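Local coordinates for protein beta-1,3-glucosyltransferase (Paecilomyces sp. J18, PDB 5JVV) that is a carbohydrate-active enzyme of the glucosyltransferase kind, built as a beta-sandwich of two large curved sheets, at residues Ser72-Ser77 with Val242-Phe247; Phe18-Asp23 with Val34-Ala39. One frame throughout, in Å; residues are numbered along the deposited sequence.

Interaction 1 of 2, residues Ser72-Ser77 with Val242-Phe247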
# COMPACT_ATOMS: atom_id res chain seq x y z
N SER A 72 -4.61 -14.27 -3.77
CA SER A 72 -4.72 -12.97 -3.13
C SER A 72 -5.67 -12.15 -3.99
O SER A 72 -6.26 -12.66 -4.96
CB SER A 72 -3.34 -12.31 -3.05
OG SER A 72 -3.36 -11.11 -2.29
N VAL A 73 -5.83 -10.88 -3.63
CA VAL A 73 -6.66 -9.96 -4.40
C VAL A 73 -5.96 -8.62 -4.62
O VAL A 73 -5.03 -8.23 -3.87
CB VAL A 73 -8.05 -9.73 -3.76
CG1 VAL A 73 -8.86 -11.03 -3.77
CG2 VAL A 73 -7.91 -9.17 -2.34
N ARG A 74 -6.40 -7.92 -5.66
CA ARG A 74 -5.90 -6.60 -5.98
C ARG A 74 -7.11 -5.78 -6.40
O ARG A 74 -7.73 -6.05 -7.44
CB ARG A 74 -4.83 -6.68 -7.09
CG ARG A 74 -4.49 -5.34 -7.72
CD ARG A 74 -3.21 -5.40 -8.54
NE ARG A 74 -3.12 -4.29 -9.49
CZ ARG A 74 -2.00 -3.88 -10.08
NH1 ARG A 74 -0.84 -4.44 -9.79
NH2 ARG A 74 -2.04 -2.87 -10.95
N LEU A 75 -7.46 -4.82 -5.56
CA LEU A 75 -8.65 -3.99 -5.77
C LEU A 75 -8.23 -2.64 -6.34
O LEU A 75 -7.33 -2.00 -5.81
CB LEU A 75 -9.38 -3.78 -4.45
CG LEU A 75 -10.33 -4.90 -4.01
CD1 LEU A 75 -9.59 -6.21 -3.80
CD2 LEU A 75 -11.08 -4.50 -2.74
N GLU A 76 -8.87 -2.23 -7.44
CA GLU A 76 -8.56 -0.96 -8.10
C GLU A 76 -9.85 -0.15 -8.17
O GLU A 76 -10.86 -0.65 -8.66
CB GLU A 76 -7.99 -1.21 -9.50
CG GLU A 76 -6.73 -2.07 -9.50
CD GLU A 76 -6.19 -2.35 -10.88
OE1 GLU A 76 -6.88 -2.02 -11.87
OE2 GLU A 76 -5.07 -2.89 -10.98
N SER A 77 -9.83 1.08 -7.67
CA SER A 77 -11.08 1.83 -7.57
C SER A 77 -11.69 2.09 -8.95
O SER A 77 -10.98 2.30 -9.92
CB SER A 77 -10.88 3.15 -6.82
OG SER A 77 -10.03 4.03 -7.53
N VAL A 242 -5.49 1.70 -5.17
CA VAL A 242 -5.26 0.26 -5.25
C VAL A 242 -4.82 -0.30 -3.90
O VAL A 242 -3.96 0.26 -3.24
CB VAL A 242 -4.15 -0.09 -6.28
CG1 VAL A 242 -4.01 -1.61 -6.43
CG2 VAL A 242 -4.45 0.55 -7.64
N PHE A 243 -5.45 -1.41 -3.50
CA PHE A 243 -4.98 -2.19 -2.38
C PHE A 243 -4.62 -3.55 -2.94
O PHE A 243 -5.43 -4.16 -3.64
CB PHE A 243 -6.06 -2.41 -1.30
CG PHE A 243 -6.37 -1.19 -0.47
CD1 PHE A 243 -5.68 -0.93 0.71
CD2 PHE A 243 -7.39 -0.31 -0.85
CE1 PHE A 243 -5.98 0.18 1.49
CE2 PHE A 243 -7.70 0.80 -0.08
CZ PHE A 243 -6.99 1.05 1.09
N ASP A 244 -3.43 -4.05 -2.63
CA ASP A 244 -3.11 -5.40 -3.04
C ASP A 244 -2.13 -6.04 -2.07
O ASP A 244 -1.55 -5.36 -1.23
CB ASP A 244 -2.58 -5.44 -4.49
CG ASP A 244 -1.16 -4.92 -4.62
OD1 ASP A 244 -0.93 -3.97 -5.40
OD2 ASP A 244 -0.25 -5.48 -3.96
N THR A 245 -1.98 -7.36 -2.18
CA THR A 245 -0.86 -8.06 -1.58
C THR A 245 -0.35 -9.04 -2.63
O THR A 245 -1.09 -9.93 -3.07
CB THR A 245 -1.26 -8.84 -0.32
OG1 THR A 245 -1.85 -7.93 0.62
CG2 THR A 245 -0.04 -9.50 0.32
N THR A 246 0.90 -8.86 -3.06
CA THR A 246 1.55 -9.84 -3.91
C THR A 246 2.64 -10.55 -3.11
O THR A 246 2.75 -10.32 -1.90
CB THR A 246 2.07 -9.21 -5.23
OG1 THR A 246 2.51 -10.25 -6.11
CG2 THR A 246 3.23 -8.24 -4.97
N PHE A 247 3.41 -11.42 -3.75
CA PHE A 247 4.45 -12.19 -3.07
C PHE A 247 5.67 -12.24 -3.95
O PHE A 247 5.53 -12.35 -5.16
CB PHE A 247 4.00 -13.63 -2.82
CG PHE A 247 2.78 -13.74 -1.95
CD1 PHE A 247 2.89 -13.69 -0.56
CD2 PHE A 247 1.53 -13.93 -2.52
CE1 PHE A 247 1.76 -13.82 0.25
CE2 PHE A 247 0.39 -14.05 -1.72
CZ PHE A 247 0.51 -14.00 -0.34
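The terminal planes of R74 and D244 are 17° apart, on side chains that run alongside each other with R74 CB 3.7 Å from D244 CB. D244 OD1, well out of the guanidinium plane, is 4.4 Å from R74 NH1; the opposite charges probably favour each other only at a distance. At the in-plane edge of the guanidinium sits E76, whose OE2 accepts from both NE (2.8 Å) and NH2 of R74, fixing the group's rotation. CG1 of V242 approaches obliquely, 4.0 Å from R74 CG. F21 makes a cation-pi contact with R74, W105 NE1 bonds D244 OD1, and the F243 ring stacks with F104 and meets W289 edge-to-face. Arginine suits this place because its extended chain, with CG anti to the backbone N (chi1 166°), lies on D244 CB while its tip bonds E76. The backbones form an antiparallel ladder: hydrogen-bonded L75–F243, with L75 N to F243 O at 2.9 Å, is flanked by non-hydrogen-bonded R74–D244 and E76–V242. Beyond the ladder, S72 OG donates in plane to a lone pair of T245 O at 2.7 Å. Strand 100-107 continues the sheet beyond 242-247, strands 18-20 and 31-33 beyond 72-77.

Interaction 2 of 2, residues Phe18-Asp23 with Val34-Ala39; sequences FSFFAD and VSREVA
R36 reaches across F20 in an oblique crossing, each successive carbon meeting the phenyl ring before the polar tip passes beyond it. CB stands over the ring centre, 3.5 Å from the centroid and only 2° off the normal, a nearly ideal CH-pi contact. CG comes next, 3.8 Å from F20 CZ, and CD then lies 3.7 Å from CE2. This works because the chain is extended, with CG anti to the backbone N (chi1 176°), and because arginine offers three methylenes before its charge begins. NE goes to E40 in a salt bridge. NH2 pairs with D16 and also donates to a water in the guanidinium plane (3.0 Å), which lies 2.9 Å from F18 O; the group is thus held from several directions. At the edge of the F20 ring, near its plane, V34 O is 3.9 Å from CD1. A little farther along, the methyl of A22, small enough for a close backbone approach, rests 4.1 Å from V34 C. No hydrogen bond joins the two segments directly; a second water lies between F21 O and V34 O, within hydrogen-bonding distance of both. S35 is the N-cap of the helix that R36 opens: its OG accepts a weak bond from V38 N and donates to E37 OE2, 2.8 Å away and above the carboxylate plane. Serine's short hydroxyl suits a first-turn N-H lacking a helical partner. This is a capped first helical turn packed by CH-pi contact onto F20 of the short strand 18-20 at the edge of a beta-sandwich sheet.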
# COMPACT_ATOMS: atom_id res chain seq x y z
N PHE A 18 -14.73 -0.98 -6.06
CA PHE A 18 -13.46 -1.43 -6.63
C PHE A 18 -13.70 -2.54 -7.65
O PHE A 18 -14.64 -3.32 -7.51
CB PHE A 18 -12.52 -1.95 -5.53
CG PHE A 18 -11.96 -0.87 -4.65
CD1 PHE A 18 -10.68 -0.38 -4.88
CD2 PHE A 18 -12.70 -0.35 -3.60
CE1 PHE A 18 -10.15 0.63 -4.09
CE2 PHE A 18 -12.18 0.65 -2.80
CZ PHE A 18 -10.90 1.14 -3.04
N SER A 19 -12.86 -2.59 -8.67
CA SER A 19 -12.83 -3.76 -9.54
C SER A 19 -11.74 -4.67 -9.02
O SER A 19 -10.78 -4.22 -8.39
CB SER A 19 -12.53 -3.35 -10.98
OG SER A 19 -11.28 -2.69 -11.09
N PHE A 20 -11.89 -5.97 -9.28
CA PHE A 20 -10.90 -6.94 -8.85
C PHE A 20 -9.99 -7.31 -10.01
O PHE A 20 -10.43 -7.91 -11.00
CB PHE A 20 -11.57 -8.19 -8.28
CG PHE A 20 -12.08 -8.02 -6.86
CD1 PHE A 20 -11.70 -8.91 -5.87
CD2 PHE A 20 -12.94 -6.98 -6.53
CE1 PHE A 20 -12.17 -8.77 -4.57
CE2 PHE A 20 -13.41 -6.83 -5.23
CZ PHE A 20 -13.02 -7.72 -4.25
N PHE A 21 -8.71 -6.95 -9.90
CA PHE A 21 -7.73 -7.28 -10.92
C PHE A 21 -7.42 -8.76 -10.81
O PHE A 21 -7.05 -9.23 -9.74
CB PHE A 21 -6.45 -6.45 -10.70
CG PHE A 21 -5.34 -6.75 -11.69
CD1 PHE A 21 -5.25 -6.04 -12.88
CD2 PHE A 21 -4.38 -7.71 -11.41
CE1 PHE A 21 -4.23 -6.30 -13.79
CE2 PHE A 21 -3.36 -7.98 -12.31
CZ PHE A 21 -3.28 -7.27 -13.50
N ALA A 22 -7.54 -9.49 -11.91
CA ALA A 22 -7.43 -10.95 -11.84
C ALA A 22 -6.51 -11.53 -12.90
O ALA A 22 -6.60 -12.72 -13.23
CB ALA A 22 -8.81 -11.58 -11.91
N ASP A 23 -5.62 -10.70 -13.43
CA ASP A 23 -4.64 -11.15 -14.41
C ASP A 23 -3.30 -11.45 -13.75
O ASP A 23 -3.15 -11.32 -12.53
CB ASP A 23 -4.46 -10.10 -15.50
CG ASP A 23 -5.69 -9.96 -16.37
OD1 ASP A 23 -6.33 -11.00 -16.66
OD2 ASP A 23 -6.01 -8.82 -16.76
N VAL A 34 -7.39 -13.27 -7.86
CA VAL A 34 -8.68 -13.88 -8.20
C VAL A 34 -9.84 -12.89 -8.18
O VAL A 34 -9.75 -11.81 -7.59
CB VAL A 34 -9.01 -15.08 -7.30
CG1 VAL A 34 -7.95 -16.16 -7.46
CG2 VAL A 34 -9.12 -14.64 -5.84
N SER A 35 -10.94 -13.26 -8.84
CA SER A 35 -12.12 -12.42 -8.93
C SER A 35 -12.80 -12.32 -7.57
O SER A 35 -12.51 -13.12 -6.67
CB SER A 35 -13.11 -12.98 -9.94
OG SER A 35 -13.64 -14.22 -9.48
N ARG A 36 -13.69 -11.35 -7.43
CA ARG A 36 -14.40 -11.17 -6.16
C ARG A 36 -15.21 -12.40 -5.73
O ARG A 36 -15.15 -12.80 -4.57
CB ARG A 36 -15.28 -9.92 -6.20
CG ARG A 36 -16.12 -9.72 -4.94
CD ARG A 36 -16.78 -8.36 -4.94
NE ARG A 36 -17.75 -8.23 -3.86
CZ ARG A 36 -18.55 -7.18 -3.71
NH1 ARG A 36 -19.41 -7.14 -2.70
NH2 ARG A 36 -18.49 -6.18 -4.57
N GLU A 37 -15.96 -13.00 -6.65
CA GLU A 37 -16.77 -14.17 -6.26
C GLU A 37 -15.90 -15.36 -5.83
O GLU A 37 -16.28 -16.10 -4.92
CB GLU A 37 -17.78 -14.56 -7.35
CG GLU A 37 -17.17 -15.14 -8.61
CD GLU A 37 -16.70 -14.10 -9.61
OE1 GLU A 37 -16.89 -12.87 -9.38
OE2 GLU A 37 -16.12 -14.52 -10.64
N VAL A 38 -14.74 -15.52 -6.45
CA VAL A 38 -13.83 -16.58 -6.04
C VAL A 38 -13.28 -16.26 -4.66
O VAL A 38 -13.23 -17.13 -3.79
CB VAL A 38 -12.68 -16.77 -7.04
CG1 VAL A 38 -11.59 -17.63 -6.42
CG2 VAL A 38 -13.18 -17.43 -8.31
N ALA A 39 -12.90 -15.00 -4.45
CA ALA A 39 -12.31 -14.58 -3.18
C ALA A 39 -13.30 -14.74 -2.04
O ALA A 39 -12.93 -15.20 -0.95
CB ALA A 39 -11.85 -13.14 -3.28
O HOH W 1 -16.57 -5.35 -6.77
O HOH W 2 -8.24 -9.48 -7.30

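How the interactions relate
From the N terminus, strand 18-20 leads into a loop that turns back through strand 31-33, and interaction 2 closes this short excursion of ten residues. After helix 36-41 and strands 45-47 and 53-55 comes strand 70-77, and interaction 1 shuts a far longer loop of 164 residues, within which the C139–C230 disulfide lies entirely. The two contacts are in series, neither enclosing nor crossing the other. They are nevertheless joined laterally, because strand 18-20 runs antiparallel to 70-77: E76 O to S19 N and R74 O to F21 N, both 2.8 Å, are probable hydrogen bonds. Interaction 1 joins two interior neighbours near one margin of the mixed sheet; interaction 2 attaches helix 36-41 to that margin.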